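Local coordinates for protein acetyltransferase (Agrobacterium tumefaciens, PDB 2FSR) that probably transfers an acetyl group from acetyl-coenzyme A to an amine or similar acceptor, as in other GNAT-family acetyltransferases, at residues 147-155 with 176-187. Numbering follows the deposited sequence.
Sequences PTLVSYVSP and PRSDPEDLVYRY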
ATOM      1  N   PRO A 147      -4.949  -3.696 -15.738  1.00 18.54           N
ATOM      2  CA  PRO A 147      -4.250  -4.632 -16.621  1.00 18.89           C
ATOM      3  C   PRO A 147      -2.946  -5.199 -16.051  1.00 18.21           C
ATOM      4  O   PRO A 147      -2.491  -6.247 -16.515  1.00 19.14           O
ATOM      5  CB  PRO A 147      -3.979  -3.804 -17.879  1.00 18.92           C
ATOM      6  CG  PRO A 147      -3.992  -2.384 -17.434  1.00 19.84           C
ATOM      7  CD  PRO A 147      -4.941  -2.319 -16.262  1.00 19.08           C
ATOM      8  N   THR A 148      -2.357  -4.520 -15.066  1.00 16.58           N
ATOM      9  CA  THR A 148      -1.135  -4.989 -14.402  1.00 15.27           C
ATOM     10  C   THR A 148      -0.958  -4.234 -13.095  1.00 13.86           C
ATOM     11  O   THR A 148      -1.674  -3.270 -12.830  1.00 12.86           O
ATOM     12  CB  THR A 148       0.142  -4.824 -15.305  1.00 15.00           C
ATOM     13  OG1 THR A 148       1.250  -5.535 -14.722  1.00 14.40           O
ATOM     14  CG2 THR A 148       0.530  -3.359 -15.490  1.00 15.58           C
ATOM     15  N   LEU A 149       0.013  -4.667 -12.304  1.00 12.83           N
ATOM     16  CA  LEU A 149       0.355  -4.019 -11.039  1.00 11.50           C
ATOM     17  C   LEU A 149       1.801  -4.416 -10.718  1.00 10.03           C
ATOM     18  O   LEU A 149       2.228  -5.538 -11.052  1.00  9.62           O
ATOM     19  CB  LEU A 149      -0.599  -4.525  -9.962  1.00 12.75           C
ATOM     20  CG  LEU A 149      -0.719  -3.814  -8.634  1.00 12.98           C
ATOM     21  CD1 LEU A 149      -1.106  -2.314  -8.757  1.00 12.47           C
ATOM     22  CD2 LEU A 149      -1.765  -4.578  -7.806  1.00 12.63           C
ATOM     23  N   VAL A 150       2.573  -3.509 -10.117  1.00  8.48           N
ATOM     24  CA  VAL A 150       3.985  -3.795  -9.787  1.00  7.65           C
ATOM     25  C   VAL A 150       4.282  -3.472  -8.328  1.00  8.71           C
ATOM     26  O   VAL A 150       3.489  -2.829  -7.668  1.00  8.40           O
ATOM     27  CB  VAL A 150       4.996  -3.038 -10.686  1.00  7.41           C
ATOM     28  CG1 VAL A 150       4.789  -3.386 -12.161  1.00  7.19           C
ATOM     29  CG2 VAL A 150       4.861  -1.543 -10.482  1.00  9.57           C
ATOM     30  N   SER A 151       5.428  -3.933  -7.843  1.00  8.49           N
ATOM     31  CA  SER A 151       6.015  -3.413  -6.601  1.00  8.64           C
ATOM     32  C   SER A 151       7.481  -3.081  -6.840  1.00 10.01           C
ATOM     33  O   SER A 151       8.218  -3.898  -7.409  1.00 10.09           O
ATOM     34  CB  SER A 151       5.910  -4.448  -5.477  1.00  8.67           C
ATOM     35  OG  SER A 151       4.588  -4.690  -5.073  1.00  8.06           O
ATOM     36  N   TYR A 152       7.919  -1.893  -6.402  1.00 10.74           N
ATOM     37  CA  TYR A 152       9.344  -1.508  -6.459  1.00 11.81           C
ATOM     38  C   TYR A 152       9.989  -1.931  -5.148  1.00 13.66           C
ATOM     39  O   TYR A 152       9.538  -1.514  -4.074  1.00 14.92           O
ATOM     40  CB  TYR A 152       9.523   0.009  -6.705  1.00 11.99           C
ATOM     41  CG  TYR A 152       8.803   0.446  -7.971  1.00 11.86           C
ATOM     42  CD1 TYR A 152       9.099  -0.150  -9.194  1.00 14.07           C
ATOM     43  CD2 TYR A 152       7.816   1.430  -7.944  1.00 11.73           C
ATOM     44  CE1 TYR A 152       8.426   0.224 -10.358  1.00 11.90           C
ATOM     45  CE2 TYR A 152       7.146   1.812  -9.109  1.00  9.75           C
ATOM     46  CZ  TYR A 152       7.451   1.200 -10.304  1.00 11.44           C
ATOM     47  OH  TYR A 152       6.796   1.543 -11.458  1.00 10.40           O
ATOM     48  N   VAL A 153      11.029  -2.756  -5.244  1.00 14.02           N
ATOM     49  CA  VAL A 153      11.669  -3.333  -4.047  1.00 16.28           C
ATOM     50  C   VAL A 153      13.190  -3.209  -4.174  1.00 17.29           C
ATOM     51  O   VAL A 153      13.753  -3.576  -5.198  1.00 18.46           O
ATOM     52  CB  VAL A 153      11.282  -4.848  -3.887  1.00 15.68           C
ATOM     53  CG1 VAL A 153      11.950  -5.478  -2.646  1.00 16.37           C
ATOM     54  CG2 VAL A 153       9.783  -5.040  -3.829  1.00 16.56           C
ATOM     55  N   SER A 154      13.852  -2.659  -3.158  0.50 19.20           N
ATOM     56  CA  SER A 154      15.321  -2.576  -3.179  0.50 20.77           C
ATOM     57  C   SER A 154      15.939  -3.985  -3.101  0.50 21.51           C
ATOM     58  O   SER A 154      15.404  -4.836  -2.382  0.50 21.91           O
ATOM     59  CB  SER A 154      15.826  -1.660  -2.055  0.50 20.88           C
ATOM     60  OG  SER A 154      15.018  -1.761  -0.891  0.50 21.80           O
ATOM     61  N   PRO A 155      17.051  -4.237  -3.837  1.00 22.21           N
ATOM     62  CA  PRO A 155      17.622  -5.587  -3.998  1.00 22.82           C
ATOM     63  C   PRO A 155      18.122  -6.199  -2.686  1.00 23.10           C
ATOM     64  O   PRO A 155      18.404  -7.402  -2.642  1.00 24.26           O
ATOM     65  CB  PRO A 155      18.779  -5.377  -4.982  1.00 22.83           C
ATOM     66  CG  PRO A 155      19.158  -3.956  -4.819  1.00 23.42           C
ATOM     67  CD  PRO A 155      17.882  -3.222  -4.515  1.00 22.37           C
ATOM     68  N   PRO A 176      10.000  -0.247 -16.287  1.00 11.11           N
ATOM     69  CA  PRO A 176      10.586   1.031 -15.933  1.00 11.19           C
ATOM     70  C   PRO A 176      10.619   1.204 -14.415  1.00 12.30           C
ATOM     71  O   PRO A 176       9.856   0.568 -13.690  1.00 12.16           O
ATOM     72  CB  PRO A 176       9.617   2.052 -16.556  1.00 11.11           C
ATOM     73  CG  PRO A 176       8.329   1.351 -16.637  1.00 10.79           C
ATOM     74  CD  PRO A 176       8.677  -0.092 -16.929  1.00  9.93           C
ATOM     75  N   ARG A 177      11.503   2.073 -13.947  1.00 13.82           N
ATOM     76  CA  ARG A 177      11.683   2.271 -12.518  1.00 15.31           C
ATOM     77  C   ARG A 177      12.469   3.557 -12.345  1.00 17.04           C
ATOM     78  O   ARG A 177      13.321   3.894 -13.175  1.00 17.51           O
ATOM     79  CB  ARG A 177      12.451   1.089 -11.894  1.00 15.33           C
ATOM     80  CG  ARG A 177      13.876   0.902 -12.412  1.00 14.48           C
ATOM     81  CD  ARG A 177      14.363  -0.532 -12.217  1.00 13.82           C
ATOM     82  NE  ARG A 177      13.671  -1.434 -13.134  1.00 12.90           N
ATOM     83  CZ  ARG A 177      13.612  -2.758 -13.032  1.00 13.71           C
ATOM     84  NH1 ARG A 177      14.196  -3.411 -12.031  1.00 15.70           N
ATOM     85  NH2 ARG A 177      12.938  -3.439 -13.940  1.00 14.86           N
ATOM     86  N   SER A 178      12.205   4.248 -11.242  0.50 18.04           N
ATOM     87  CA  SER A 178      12.856   5.517 -10.945  0.50 19.16           C
ATOM     88  C   SER A 178      14.276   5.359 -10.410  0.50 19.65           C
ATOM     89  O   SER A 178      15.134   6.210 -10.663  0.50 19.77           O
ATOM     90  CB  SER A 178      12.005   6.314  -9.961  0.50 19.04           C
ATOM     91  OG  SER A 178      10.692   6.471 -10.463  0.50 20.09           O
ATOM     92  N   ASP A 179      14.512   4.277  -9.667  1.00 19.88           N
ATOM     93  CA  ASP A 179      15.834   3.943  -9.149  1.00 21.01           C
ATOM     94  C   ASP A 179      16.371   2.742  -9.927  1.00 21.54           C
ATOM     95  O   ASP A 179      15.811   1.650  -9.832  1.00 21.59           O
ATOM     96  CB  ASP A 179      15.745   3.652  -7.645  1.00 21.42           C
ATOM     97  CG  ASP A 179      17.106   3.362  -7.002  1.00 22.52           C
ATOM     98  OD1 ASP A 179      18.097   3.033  -7.706  1.00 23.42           O
ATOM     99  OD2 ASP A 179      17.160   3.451  -5.760  1.00 26.04           O
ATOM    100  N   PRO A 180      17.444   2.941 -10.714  1.00 22.15           N
ATOM    101  CA  PRO A 180      18.021   1.887 -11.555  1.00 22.69           C
ATOM    102  C   PRO A 180      18.407   0.612 -10.806  1.00 22.67           C
ATOM    103  O   PRO A 180      18.489  -0.462 -11.419  1.00 23.31           O
ATOM    104  CB  PRO A 180      19.279   2.550 -12.127  1.00 22.51           C
ATOM    105  CG  PRO A 180      18.961   3.980 -12.127  1.00 23.63           C
ATOM    106  CD  PRO A 180      18.175   4.213 -10.878  1.00 22.38           C
ATOM    107  N   GLU A 181      18.625   0.734  -9.497  0.70 23.00           N
ATOM    108  CA  GLU A 181      19.067  -0.388  -8.667  0.70 23.14           C
ATOM    109  C   GLU A 181      17.910  -1.164  -8.038  0.70 22.46           C
ATOM    110  O   GLU A 181      18.119  -2.217  -7.435  0.70 22.76           O
ATOM    111  CB  GLU A 181      20.030   0.099  -7.572  0.70 23.55           C
ATOM    112  CG  GLU A 181      21.284   0.810  -8.088  0.70 26.35           C
ATOM    113  CD  GLU A 181      22.221  -0.108  -8.865  0.70 29.19           C
ATOM    114  OE1 GLU A 181      22.290  -1.317  -8.547  0.70 31.60           O
ATOM    115  OE2 GLU A 181      22.896   0.388  -9.793  0.70 31.84           O
ATOM    116  N   ASP A 182      16.691  -0.642  -8.173  1.00 21.35           N
ATOM    117  CA  ASP A 182      15.497  -1.335  -7.683  1.00 19.75           C
ATOM    118  C   ASP A 182      15.172  -2.564  -8.510  1.00 17.92           C
ATOM    119  O   ASP A 182      15.505  -2.643  -9.702  1.00 17.18           O
ATOM    120  CB  ASP A 182      14.276  -0.413  -7.659  1.00 19.91           C
ATOM    121  CG  ASP A 182      14.126   0.340  -6.352  1.00 21.69           C
ATOM    122  OD1 ASP A 182      14.966   0.146  -5.428  1.00 22.71           O
ATOM    123  OD2 ASP A 182      13.148   1.122  -6.243  1.00 21.25           O
ATOM    124  N   LEU A 183      14.536  -3.521  -7.847  1.00 16.94           N
ATOM    125  CA  LEU A 183      13.888  -4.632  -8.516  1.00 15.68           C
ATOM    126  C   LEU A 183      12.419  -4.273  -8.732  1.00 14.40           C
ATOM    127  O   LEU A 183      11.843  -3.472  -7.983  1.00 14.07           O
ATOM    128  CB  LEU A 183      13.994  -5.897  -7.668  1.00 17.18           C
ATOM    129  CG  LEU A 183      15.420  -6.299  -7.263  1.00 17.23           C
ATOM    130  CD1 LEU A 183      15.330  -7.566  -6.439  1.00 19.68           C
ATOM    131  CD2 LEU A 183      16.355  -6.463  -8.447  1.00 20.40           C
ATOM    132  N   VAL A 184      11.809  -4.881  -9.747  1.00 12.12           N
ATOM    133  CA  VAL A 184      10.376  -4.706  -9.976  1.00 10.84           C
ATOM    134  C   VAL A 184       9.700  -6.059 -10.016  1.00 10.55           C
ATOM    135  O   VAL A 184       9.997  -6.883 -10.892  1.00 10.31           O
ATOM    136  CB  VAL A 184      10.080  -3.977 -11.293  1.00 10.76           C
ATOM    137  CG1 VAL A 184       8.588  -3.799 -11.472  1.00 11.27           C
ATOM    138  CG2 VAL A 184      10.761  -2.620 -11.309  1.00 10.82           C
ATOM    139  N   TYR A 185       8.812  -6.285  -9.061  1.00  8.84           N
ATOM    140  CA  TYR A 185       7.916  -7.432  -9.112  1.00  8.46           C
ATOM    141  C   TYR A 185       6.635  -7.067  -9.832  1.00  9.49           C
ATOM    142  O   TYR A 185       6.092  -5.994  -9.610  1.00  9.06           O
ATOM    143  CB  TYR A 185       7.594  -7.921  -7.697  1.00  8.55           C
ATOM    144  CG  TYR A 185       8.718  -8.715  -7.078  1.00 10.16           C
ATOM    145  CD1 TYR A 185       8.812 -10.074  -7.317  1.00  8.58           C
ATOM    146  CD2 TYR A 185       9.679  -8.113  -6.280  1.00  9.97           C
ATOM    147  CE1 TYR A 185       9.817 -10.837  -6.757  1.00 10.06           C
ATOM    148  CE2 TYR A 185      10.723  -8.866  -5.724  1.00 11.05           C
ATOM    149  CZ  TYR A 185      10.771 -10.231  -5.978  1.00 10.94           C
ATOM    150  OH  TYR A 185      11.788 -10.989  -5.443  1.00 13.30           O
ATOM    151  N   ARG A 186       6.165  -7.966 -10.691  1.00  9.23           N
ATOM    152  CA  ARG A 186       4.913  -7.733 -11.404  1.00  9.09           C
ATOM    153  C   ARG A 186       3.875  -8.801 -11.056  1.00  9.52           C
ATOM    154  O   ARG A 186       4.220  -9.987 -10.917  1.00 10.06           O
ATOM    155  CB  ARG A 186       5.148  -7.683 -12.913  1.00  8.93           C
ATOM    156  CG  ARG A 186       3.888  -7.301 -13.706  1.00  9.62           C
ATOM    157  CD  ARG A 186       4.159  -7.137 -15.194  1.00  8.02           C
ATOM    158  NE  ARG A 186       5.197  -6.160 -15.484  1.00  8.16           N
ATOM    159  CZ  ARG A 186       5.009  -4.833 -15.566  1.00  7.59           C
ATOM    160  NH1 ARG A 186       3.804  -4.300 -15.370  1.00  8.79           N
ATOM    161  NH2 ARG A 186       6.033  -4.040 -15.851  1.00  8.49           N
ATOM    162  N   TYR A 187       2.625  -8.360 -10.883  1.00 10.24           N
ATOM    163  CA  TYR A 187       1.505  -9.249 -10.548  1.00 11.75           C
ATOM    164  C   TYR A 187       0.532  -9.296 -11.701  1.00 13.61           C
ATOM    165  O   TYR A 187       0.375  -8.308 -12.418  1.00 14.00           O
ATOM    166  CB  TYR A 187       0.744  -8.745  -9.303  1.00 11.28           C
ATOM    167  CG  TYR A 187       1.661  -8.368  -8.176  1.00 10.12           C
ATOM    168  CD1 TYR A 187       2.243  -9.340  -7.365  1.00  9.38           C
ATOM    169  CD2 TYR A 187       1.964  -7.043  -7.932  1.00  9.37           C
ATOM    170  CE1 TYR A 187       3.113  -8.993  -6.348  1.00  8.48           C
ATOM    171  CE2 TYR A 187       2.825  -6.673  -6.922  1.00 10.42           C
ATOM    172  CZ  TYR A 187       3.394  -7.650  -6.114  1.00  9.49           C
ATOM    173  OH  TYR A 187       4.259  -7.317  -5.097  1.00 10.21           O
TER
HETATM  174  O   HOH W   1       0.658  -8.044 -15.151  1.00 15.88           O
HETATM  175  O   HOH W   2       7.251  -0.204 -13.338  1.00 11.41           O
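Ser151 faces Tyr185 across two antiparallel strands, 149-153 and 183-187, that belong to the C-terminal half of the GNAT fold. The backbone NH and carbonyl of Ser151 both bond to Tyr185 (Ser151 N to Tyr185 O, 2.8 Å), and Val153 is paired with Leu183 in the same two-bond way.

Beside Ser151 lies the phenol of Tyr187, whose hydroxyl gives its hydrogen to the serine: Tyr187 OH to Ser151 OG is 2.6 Å, with OG at the ring edge, in its plane. Setting OG anti to the carbonyl carbon (chi1 -67°) turns it to this hydroxyl. Serine suits this buried place because its one hydroxyl can accept from the phenol and also bond to Leu115 O of the neighbouring strand 114-119. Farther along this face, Val153 CG2 meets the edge of the Tyr185 ring 3.9 Å from CD2, under helix 158-166.

On the other face Val150, Tyr152, Val184 and Arg186 gather. A methyl group of Val184, CG2, sits at the edge of the Tyr152 ring, 3.7 Å from CD1; the same methyl lies over the centre of the Arg177 guanidinium. The Tyr152 hydroxyl bonds to Glu112 N and, through a water, reaches Pro176 O.

Arg186 is long enough to serve several partners. Its chain runs extended and then bends at chi3 (-57°), bringing the guanidinium back over Val150, whose CG1 lies off centre on one face. Salt bridges to Glu112 and Asp172 probably balance its charge, while NH1 donates in the guanidinium plane to Thr148 OG1 at 2.9 Å, nearly straight at 163°. A water bridges that same OG1 to Tyr187 O, 2.8 Å from the carbonyl oxygen.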